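Local coordinates for protein nicotinamide-nucleotide adenylyltransferase NadR family / Ribosylnicotinamide kinase (Lactococcus lactis subsp. cremoris, PDB 6GYE) that probably phosphorylates nicotinamide riboside, which it binds, and probably adenylylates the resulting mononucleotide to make NAD+, at residues Ala38-Asp52 / Phe74-Asn88. Numbering follows the deposited sequence.
Sequences ASLNDGVLLVVSGYD and FNDEENIKVSMLNEN
Val44 to Gly50 and Ile80 to Asn86 run side by side in the same direction as parallel strands, joined by alternating backbone hydrogen bonds that begin with Val44 N to Asn79 O (2.8 Å) and continue to Glu87 N on Gly50 O. The link from Gly50 N to Leu85 O is longer, 3.3 Å, and bent to 141°. Leu46 O accepts from Ser83 N; in one of the two conformers of Ser83 its hydroxyl may add a second bond to the same oxygen.

Apolar contacts line both faces. On that of Leu46, its CD1 lies over one face of the Phe74 ring in a CH-pi contact, 3.9 Å from the centroid, while CG meets Ile80 CG2; Val48 CG2 touches Val82 CG1. Helices 28-40 and 63-73 pack on this side. On the other, Val47 CG1 presses on Leu85 CB at 3.5 Å, and helix 95-110 covers Ser83 and Leu85. The pair forms one margin of a Rossmann-like parallel sheet of order 3-2-1-4-5, with 80-86 outermost and 15-21 on the far side of 43-50; helix 63-73 lies in the right-handed crossover between the two strands. Such a fold is consistent with the adenylyltransferase half, distinct from the P-loop kinase half that holds nicotinamide riboside.

Polar side chains tie both ends. With CG between its backbone N and carbonyl carbon (chi1 60°), Asn79 brings ND2 above the carbonyl plane of Asp42 O, to which it donates, and weakly to Ala38 O. Beyond the strands, Asn88 OD1 accepts Asp52 N on a lone pair (2.7 Å), and ND2 of the same amide reaches Asp52 OD1 at 3.1 Å from above the carboxylate plane. Asn86 OD1 receives Asn88 N, an Asx turn. A water bridges Ser49 OG and Glu87 OE1, whereas Glu87 OE2 accepts from Trp100 NE1.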
ATOM      1  N   ALA A  38      -5.127   0.205 -27.051  1.00 56.94           N
ATOM      2  CA  ALA A  38      -6.329  -0.612 -27.150  1.00 62.74           C
ATOM      3  C   ALA A  38      -7.328  -0.043 -28.142  1.00 64.21           C
ATOM      4  O   ALA A  38      -8.169  -0.790 -28.651  1.00 72.51           O
ATOM      5  CB  ALA A  38      -6.990  -0.774 -25.781  1.00 53.39           C
ATOM      6  N   SER A  39      -7.248   1.254 -28.438  1.00 59.34           N
ATOM      7  CA  SER A  39      -8.111   1.829 -29.456  1.00 58.52           C
ATOM      8  C   SER A  39      -7.602   1.575 -30.872  1.00 63.51           C
ATOM      9  O   SER A  39      -8.372   1.719 -31.825  1.00 67.80           O
ATOM     10  CB  SER A  39      -8.259   3.321 -29.205  1.00 57.48           C
ATOM     11  OG  SER A  39      -8.690   3.541 -27.865  1.00 65.40           O
ATOM     12  N   LEU A  40      -6.330   1.209 -31.030  1.00 61.49           N
ATOM     13  CA  LEU A  40      -5.732   0.973 -32.339  1.00 68.48           C
ATOM     14  C   LEU A  40      -5.633  -0.499 -32.697  1.00 60.62           C
ATOM     15  O   LEU A  40      -5.288  -0.819 -33.831  1.00 75.60           O
ATOM     16  CB  LEU A  40      -4.327   1.591 -32.404  1.00 60.50           C
ATOM     17  CG  LEU A  40      -4.342   3.106 -32.325  1.00 62.35           C
ATOM     18  CD1 LEU A  40      -2.980   3.658 -31.899  1.00 66.09           C
ATOM     19  CD2 LEU A  40      -4.739   3.618 -33.681  1.00 64.54           C
ATOM     20  N   ASN A  41      -5.938  -1.394 -31.773  1.00 67.78           N
ATOM     21  CA  ASN A  41      -5.816  -2.818 -32.010  1.00 72.43           C
ATOM     22  C   ASN A  41      -7.105  -3.498 -31.601  1.00 69.64           C
ATOM     23  O   ASN A  41      -7.943  -2.921 -30.898  1.00 71.11           O
ATOM     24  CB  ASN A  41      -4.637  -3.423 -31.234  1.00 72.54           C
ATOM     25  CG  ASN A  41      -3.294  -2.930 -31.741  1.00 70.71           C
ATOM     26  OD1 ASN A  41      -2.772  -3.457 -32.711  1.00 75.59           O
ATOM     27  ND2 ASN A  41      -2.732  -1.916 -31.084  1.00 66.48           N
ATOM     28  N   ASP A  42      -7.257  -4.740 -32.063  1.00 63.89           N
ATOM     29  CA  ASP A  42      -8.387  -5.543 -31.613  1.00 67.25           C
ATOM     30  C   ASP A  42      -8.237  -5.946 -30.152  1.00 69.15           C
ATOM     31  O   ASP A  42      -9.237  -6.043 -29.435  1.00 70.14           O
ATOM     32  CB  ASP A  42      -8.528  -6.769 -32.506  1.00 69.76           C
ATOM     33  CG  ASP A  42      -8.800  -6.400 -33.945  1.00 74.05           C
ATOM     34  OD1 ASP A  42      -9.707  -5.576 -34.187  1.00 80.37           O
ATOM     35  OD2 ASP A  42      -8.085  -6.903 -34.828  1.00 82.22           O
ATOM     36  N   GLY A  43      -7.004  -6.171 -29.698  1.00 66.17           N
ATOM     37  CA  GLY A  43      -6.734  -6.489 -28.308  1.00 61.68           C
ATOM     38  C   GLY A  43      -5.302  -6.173 -27.944  1.00 67.42           C
ATOM     39  O   GLY A  43      -4.434  -6.038 -28.813  1.00 76.39           O
ATOM     40  N   VAL A  44      -5.062  -6.042 -26.642  1.00 59.40           N
ATOM     41  CA  VAL A  44      -3.755  -5.678 -26.110  1.00 56.88           C
ATOM     42  C   VAL A  44      -3.352  -6.703 -25.065  1.00 62.41           C
ATOM     43  O   VAL A  44      -4.147  -7.042 -24.179  1.00 62.83           O
ATOM     44  CB  VAL A  44      -3.758  -4.265 -25.490  1.00 60.10           C
ATOM     45  CG1 VAL A  44      -2.436  -3.969 -24.799  1.00 55.79           C
ATOM     46  CG2 VAL A  44      -4.046  -3.214 -26.542  1.00 63.02           C
ATOM     47  N   LEU A  45      -2.114  -7.174 -25.154  1.00 63.56           N
ATOM     48  CA  LEU A  45      -1.496  -7.992 -24.119  1.00 60.03           C
ATOM     49  C   LEU A  45      -0.514  -7.121 -23.337  1.00 67.63           C
ATOM     50  O   LEU A  45       0.457  -6.612 -23.913  1.00 62.53           O
ATOM     51  CB  LEU A  45      -0.780  -9.190 -24.735  1.00 61.04           C
ATOM     52  CG  LEU A  45      -0.173 -10.202 -23.762  1.00 69.56           C
ATOM     53  CD1 LEU A  45      -1.253 -10.805 -22.881  1.00 73.08           C
ATOM     54  CD2 LEU A  45       0.558 -11.296 -24.506  1.00 66.55           C
ATOM     55  N   LEU A  46      -0.781  -6.919 -22.041  1.00 61.00           N
ATOM     56  CA  LEU A  46       0.150  -6.215 -21.169  1.00 59.22           C
ATOM     57  C   LEU A  46       1.160  -7.203 -20.622  1.00 62.11           C
ATOM     58  O   LEU A  46       0.777  -8.241 -20.079  1.00 63.35           O
ATOM     59  CB  LEU A  46      -0.557  -5.527 -20.007  1.00 62.51           C
ATOM     60  CG  LEU A  46      -1.608  -4.473 -20.330  1.00 70.59           C
ATOM     61  CD1 LEU A  46      -2.104  -3.798 -19.036  1.00 58.74           C
ATOM     62  CD2 LEU A  46      -1.064  -3.464 -21.342  1.00 79.14           C
ATOM     63  N   VAL A  47       2.447  -6.908 -20.789  1.00 56.76           N
ATOM     64  CA  VAL A  47       3.482  -7.799 -20.282  1.00 63.67           C
ATOM     65  C   VAL A  47       4.155  -7.139 -19.088  1.00 61.53           C
ATOM     66  O   VAL A  47       4.782  -6.085 -19.221  1.00 63.23           O
ATOM     67  CB  VAL A  47       4.490  -8.190 -21.364  1.00 60.37           C
ATOM     68  CG1 VAL A  47       5.588  -9.040 -20.760  1.00 64.81           C
ATOM     69  CG2 VAL A  47       3.786  -8.983 -22.449  1.00 57.33           C
ATOM     70  N   VAL A  48       3.981  -7.740 -17.913  1.00 59.05           N
ATOM     71  CA  VAL A  48       4.667  -7.325 -16.696  1.00 53.03           C
ATOM     72  C   VAL A  48       5.940  -8.139 -16.614  1.00 59.23           C
ATOM     73  O   VAL A  48       5.876  -9.367 -16.473  1.00 59.40           O
ATOM     74  CB  VAL A  48       3.815  -7.585 -15.444  1.00 59.89           C
ATOM     75  CG1 VAL A  48       4.385  -6.819 -14.265  1.00 60.06           C
ATOM     76  CG2 VAL A  48       2.364  -7.275 -15.685  1.00 59.90           C
ATOM     77  N   SER A  49       7.089  -7.477 -16.697  1.00 61.40           N
ATOM     78  CA  SER A  49       8.352  -8.192 -16.594  1.00 64.43           C
ATOM     79  C   SER A  49       8.977  -7.952 -15.223  1.00 68.80           C
ATOM     80  O   SER A  49       8.691  -6.954 -14.552  1.00 67.58           O
ATOM     81  CB  SER A  49       9.308  -7.779 -17.716  1.00 64.75           C
ATOM     82  OG  SER A  49       9.536  -6.389 -17.682  1.00 74.68           O
ATOM     83  N   GLY A  50       9.802  -8.903 -14.799  1.00 68.44           N
ATOM     84  CA  GLY A  50      10.439  -8.805 -13.497  1.00 68.52           C
ATOM     85  C   GLY A  50      11.329 -10.000 -13.228  1.00 75.53           C
ATOM     86  O   GLY A  50      11.343 -10.985 -13.978  1.00 83.65           O
ATOM     87  N   TYR A  51      12.073  -9.896 -12.129  1.00 68.75           N
ATOM     88  CA  TYR A  51      12.950 -10.964 -11.665  1.00 72.38           C
ATOM     89  C   TYR A  51      13.181 -10.761 -10.176  1.00 73.19           C
ATOM     90  O   TYR A  51      12.965  -9.668  -9.647  1.00 70.81           O
ATOM     91  CB  TYR A  51      14.287 -10.985 -12.435  1.00 70.88           C
ATOM     92  CG  TYR A  51      15.006  -9.647 -12.465  1.00 73.60           C
ATOM     93  CD1 TYR A  51      14.741  -8.710 -13.469  1.00 73.72           C
ATOM     94  CD2 TYR A  51      15.943  -9.316 -11.493  1.00 75.28           C
ATOM     95  CE1 TYR A  51      15.390  -7.479 -13.497  1.00 76.46           C
ATOM     96  CE2 TYR A  51      16.601  -8.089 -11.519  1.00 80.08           C
ATOM     97  CZ  TYR A  51      16.317  -7.175 -12.517  1.00 80.88           C
ATOM     98  OH  TYR A  51      16.967  -5.960 -12.532  1.00 89.55           O
ATOM     99  N   ASP A  52      13.627 -11.823  -9.505  1.00 75.58           N
ATOM    100  CA  ASP A  52      13.868 -11.746  -8.069  1.00 80.61           C
ATOM    101  C   ASP A  52      14.778 -10.568  -7.732  1.00 87.90           C
ATOM    102  O   ASP A  52      15.793 -10.342  -8.394  1.00 91.46           O
ATOM    103  CB  ASP A  52      14.484 -13.054  -7.569  1.00 88.44           C
ATOM    104  CG  ASP A  52      13.497 -14.215  -7.575  1.00 95.24           C
ATOM    105  OD1 ASP A  52      12.286 -13.986  -7.768  1.00 94.26           O
ATOM    106  OD2 ASP A  52      13.943 -15.370  -7.393  1.00101.55           O
ATOM    107  N   PHE A  74      -7.095  -3.868 -14.394  1.00 51.40           N
ATOM    108  CA  PHE A  74      -7.761  -4.037 -15.678  1.00 55.89           C
ATOM    109  C   PHE A  74      -8.823  -5.147 -15.622  1.00 56.31           C
ATOM    110  O   PHE A  74      -9.020  -5.896 -16.582  1.00 60.15           O
ATOM    111  CB  PHE A  74      -6.711  -4.265 -16.770  1.00 47.65           C
ATOM    112  CG  PHE A  74      -5.820  -3.045 -17.012  1.00 52.63           C
ATOM    113  CD1 PHE A  74      -6.261  -1.987 -17.807  1.00 50.11           C
ATOM    114  CD2 PHE A  74      -4.580  -2.931 -16.393  1.00 45.99           C
ATOM    115  CE1 PHE A  74      -5.473  -0.851 -18.018  1.00 52.68           C
ATOM    116  CE2 PHE A  74      -3.781  -1.803 -16.585  1.00 48.69           C
ATOM    117  CZ  PHE A  74      -4.226  -0.753 -17.408  1.00 46.37           C
ATOM    118  N   ASN A  75      -9.552  -5.249 -14.502  1.00 56.61           N
ATOM    119  CA  ASN A  75     -10.508  -6.345 -14.320  1.00 55.31           C
ATOM    120  C   ASN A  75     -11.820  -6.147 -15.067  1.00 56.41           C
ATOM    121  O   ASN A  75     -12.684  -7.027 -15.007  1.00 56.10           O
ATOM    122  CB  ASN A  75     -10.807  -6.587 -12.830  1.00 58.21           C
ATOM    123  CG  ASN A  75     -11.523  -5.410 -12.145  1.00 64.76           C
ATOM    124  OD1 ASN A  75     -11.829  -4.392 -12.755  1.00 62.67           O
ATOM    125  ND2 ASN A  75     -11.807  -5.575 -10.859  1.00 61.61           N
ATOM    126  N   ASP A  76     -12.002  -5.027 -15.746  1.00 55.52           N
ATOM    127  CA  ASP A  76     -13.257  -4.698 -16.413  1.00 63.29           C
ATOM    128  C   ASP A  76     -12.993  -4.257 -17.842  1.00 72.00           C
ATOM    129  O   ASP A  76     -13.527  -3.245 -18.305  1.00 71.63           O
ATOM    130  CB  ASP A  76     -14.023  -3.622 -15.637  1.00 64.75           C
ATOM    131  CG  ASP A  76     -15.430  -3.397 -16.179  1.00 71.45           C
ATOM    132  OD1 ASP A  76     -16.004  -4.315 -16.803  1.00 78.56           O
ATOM    133  OD2 ASP A  76     -15.953  -2.277 -16.007  1.00 76.41           O
ATOM    134  N   GLU A  77     -12.099  -4.966 -18.535  1.00 77.63           N
ATOM    135  CA  GLU A  77     -11.717  -4.641 -19.906  1.00 72.76           C
ATOM    136  C   GLU A  77     -11.990  -5.825 -20.823  1.00 82.79           C
ATOM    137  O   GLU A  77     -11.587  -6.958 -20.534  1.00 77.04           O
ATOM    138  CB  GLU A  77     -10.245  -4.245 -20.011  1.00 61.61           C
ATOM    139  CG  GLU A  77      -9.833  -3.050 -19.154  1.00 65.69           C
ATOM    140  CD  GLU A  77     -10.383  -1.728 -19.673  1.00 70.03           C
ATOM    141  OE1 GLU A  77     -10.886  -1.702 -20.827  1.00 69.54           O
ATOM    142  OE2 GLU A  77     -10.324  -0.733 -18.908  1.00 69.01           O
ATOM    143  N   GLU A  78     -12.663  -5.551 -21.934  1.00 97.51           N
ATOM    144  CA  GLU A  78     -12.895  -6.553 -22.963  1.00113.61           C
ATOM    145  C   GLU A  78     -11.578  -7.100 -23.507  1.00104.29           C
ATOM    146  O   GLU A  78     -11.214  -8.257 -23.257  1.00102.14           O
ATOM    147  CB  GLU A  78     -13.728  -5.938 -24.089  1.00125.48           C
ATOM    148  CG  GLU A  78     -13.566  -4.422 -24.197  1.00126.19           C
ATOM    149  CD  GLU A  78     -14.838  -3.724 -24.654  1.00132.38           C
ATOM    150  OE1 GLU A  78     -14.978  -3.469 -25.868  1.00135.76           O
ATOM    151  OE2 GLU A  78     -15.698  -3.431 -23.798  1.00133.27           O
ATOM    152  N   ASN A  79     -10.854  -6.251 -24.235  1.00 87.82           N
ATOM    153  CA  ASN A  79      -9.759  -6.669 -25.094  1.00 85.45           C
ATOM    154  C   ASN A  79      -8.381  -6.472 -24.458  1.00 77.12           C
ATOM    155  O   ASN A  79      -7.395  -6.312 -25.181  1.00 83.56           O
ATOM    156  CB  ASN A  79      -9.846  -5.915 -26.425  1.00 98.53           C
ATOM    157  CG  ASN A  79      -9.760  -4.380 -26.261  1.00104.01           C
ATOM    158  OD1 ASN A  79     -10.186  -3.822 -25.250  1.00110.70           O
ATOM    159  ND2 ASN A  79      -9.223  -3.704 -27.276  1.00 96.68           N
ATOM    160  N   ILE A  80      -8.275  -6.465 -23.131  1.00 64.61           N
ATOM    161  CA  ILE A  80      -6.987  -6.251 -22.476  1.00 60.30           C
ATOM    162  C   ILE A  80      -6.707  -7.415 -21.542  1.00 57.88           C
ATOM    163  O   ILE A  80      -7.460  -7.648 -20.593  1.00 70.54           O
ATOM    164  CB  ILE A  80      -6.916  -4.913 -21.720  1.00 64.15           C
ATOM    165  CG1 ILE A  80      -7.126  -3.730 -22.666  1.00 62.63           C
ATOM    166  CG2 ILE A  80      -5.558  -4.754 -21.034  1.00 58.36           C
ATOM    167  CD1 ILE A  80      -7.173  -2.403 -21.956  1.00 57.43           C
ATOM    168  N   LYS A  81      -5.625  -8.137 -21.813  0.68 61.91           N
ATOM    169  CA  LYS A  81      -5.157  -9.251 -21.005  0.68 63.24           C
ATOM    170  C   LYS A  81      -3.831  -8.874 -20.360  0.68 62.40           C
ATOM    171  O   LYS A  81      -3.034  -8.139 -20.947  0.68 65.61           O
ATOM    172  CB  LYS A  81      -4.987 -10.513 -21.862  0.68 69.73           C
ATOM    173  CG  LYS A  81      -4.556 -11.771 -21.100  0.68 77.15           C
ATOM    174  CD  LYS A  81      -5.686 -12.326 -20.253  0.68 84.57           C
ATOM    175  CE  LYS A  81      -5.296 -13.612 -19.525  0.68 85.98           C
ATOM    176  NZ  LYS A  81      -6.418 -14.068 -18.655  0.68 84.97           N
ATOM    177  N   VAL A  82      -3.604  -9.378 -19.148  1.00 61.64           N
ATOM    178  CA  VAL A  82      -2.387  -9.117 -18.380  1.00 58.74           C
ATOM    179  C   VAL A  82      -1.643 -10.428 -18.196  1.00 65.90           C
ATOM    180  O   VAL A  82      -2.231 -11.426 -17.748  1.00 67.04           O
ATOM    181  CB  VAL A  82      -2.686  -8.496 -17.002  1.00 56.72           C
ATOM    182  CG1 VAL A  82      -1.387  -8.363 -16.212  1.00 55.25           C
ATOM    183  CG2 VAL A  82      -3.368  -7.143 -17.148  1.00 54.23           C
ATOM    184  N   SER A  83      -0.350 -10.420 -18.520  0.53 61.69           N
ATOM    185  CA  SER A  83       0.475 -11.616 -18.465  0.53 64.75           C
ATOM    186  C   SER A  83       1.832 -11.276 -17.861  0.53 66.53           C
ATOM    187  O   SER A  83       2.257 -10.116 -17.839  0.53 69.13           O
ATOM    188  CB  SER A  83       0.654 -12.233 -19.855  0.53 66.11           C
ATOM    189  OG  SER A  83       1.426 -11.380 -20.681  0.53 61.03           O
ATOM    190  N   MET A  84       2.518 -12.311 -17.390  1.00 66.15           N
ATOM    191  CA  MET A  84       3.743 -12.183 -16.619  1.00 62.53           C
ATOM    192  C   MET A  84       4.909 -12.721 -17.433  1.00 69.80           C
ATOM    193  O   MET A  84       4.833 -13.841 -17.951  1.00 66.71           O
ATOM    194  CB  MET A  84       3.614 -12.968 -15.312  1.00 65.36           C
ATOM    195  CG  MET A  84       4.354 -12.410 -14.127  1.00 74.97           C
ATOM    196  SD  MET A  84       4.051 -13.374 -12.629  1.00 82.36           S
ATOM    197  CE  MET A  84       5.170 -14.746 -12.879  1.00 81.93           C
ATOM    198  N   LEU A  85       5.980 -11.919 -17.558  1.00 70.66           N
ATOM    199  CA  LEU A  85       7.240 -12.358 -18.165  1.00 63.45           C
ATOM    200  C   LEU A  85       8.289 -12.454 -17.066  1.00 68.46           C
ATOM    201  O   LEU A  85       8.850 -11.441 -16.646  1.00 71.79           O
ATOM    202  CB  LEU A  85       7.714 -11.426 -19.272  1.00 71.17           C
ATOM    203  CG  LEU A  85       9.034 -11.896 -19.911  1.00 73.13           C
ATOM    204  CD1 LEU A  85       8.901 -13.324 -20.394  1.00 72.83           C
ATOM    205  CD2 LEU A  85       9.437 -11.022 -21.065  1.00 72.30           C
ATOM    206  N   ASN A  86       8.536 -13.679 -16.602  1.00 77.04           N
ATOM    207  CA  ASN A  86       9.507 -13.960 -15.550  1.00 81.37           C
ATOM    208  C   ASN A  86      10.911 -14.019 -16.156  1.00 85.02           C
ATOM    209  O   ASN A  86      11.191 -14.864 -17.018  1.00 78.90           O
ATOM    210  CB  ASN A  86       9.141 -15.284 -14.869  1.00 82.19           C
ATOM    211  CG  ASN A  86      10.000 -15.592 -13.648  1.00 89.90           C
ATOM    212  OD1 ASN A  86      11.163 -15.196 -13.558  1.00 92.87           O
ATOM    213  ND2 ASN A  86       9.430 -16.336 -12.710  1.00 98.75           N
ATOM    214  N   GLU A  87      11.803 -13.143 -15.699  1.00 84.40           N
ATOM    215  CA  GLU A  87      13.134 -13.049 -16.286  1.00 81.83           C
ATOM    216  C   GLU A  87      14.223 -13.724 -15.453  1.00 79.23           C
ATOM    217  O   GLU A  87      15.405 -13.572 -15.776  1.00 87.74           O
ATOM    218  CB  GLU A  87      13.492 -11.582 -16.530  1.00 75.76           C
ATOM    219  CG  GLU A  87      12.772 -10.983 -17.723  1.00 76.84           C
ATOM    220  CD  GLU A  87      12.856  -9.473 -17.772  1.00 80.33           C
ATOM    221  OE1 GLU A  87      13.113  -8.857 -16.712  1.00 80.05           O
ATOM    222  OE2 GLU A  87      12.688  -8.913 -18.882  1.00 78.53           O
ATOM    223  N   ASN A  88      13.857 -14.497 -14.431  1.00 78.61           N
ATOM    224  CA  ASN A  88      14.838 -15.210 -13.619  1.00 87.48           C
ATOM    225  C   ASN A  88      15.580 -16.249 -14.459  1.00 96.00           C
ATOM    226  O   ASN A  88      15.103 -16.695 -15.504  1.00 93.98           O
ATOM    227  CB  ASN A  88      14.168 -15.930 -12.441  1.00 88.81           C
ATOM    228  CG  ASN A  88      13.719 -14.987 -11.319  1.00 90.84           C
ATOM    229  OD1 ASN A  88      14.184 -13.858 -11.195  1.00 88.28           O
ATOM    230  ND2 ASN A  88      12.812 -15.473 -10.486  1.00 92.88           N
TER
HETATM  231  O   HOH W   1      12.059  -6.476 -16.088  1.00 62.69           O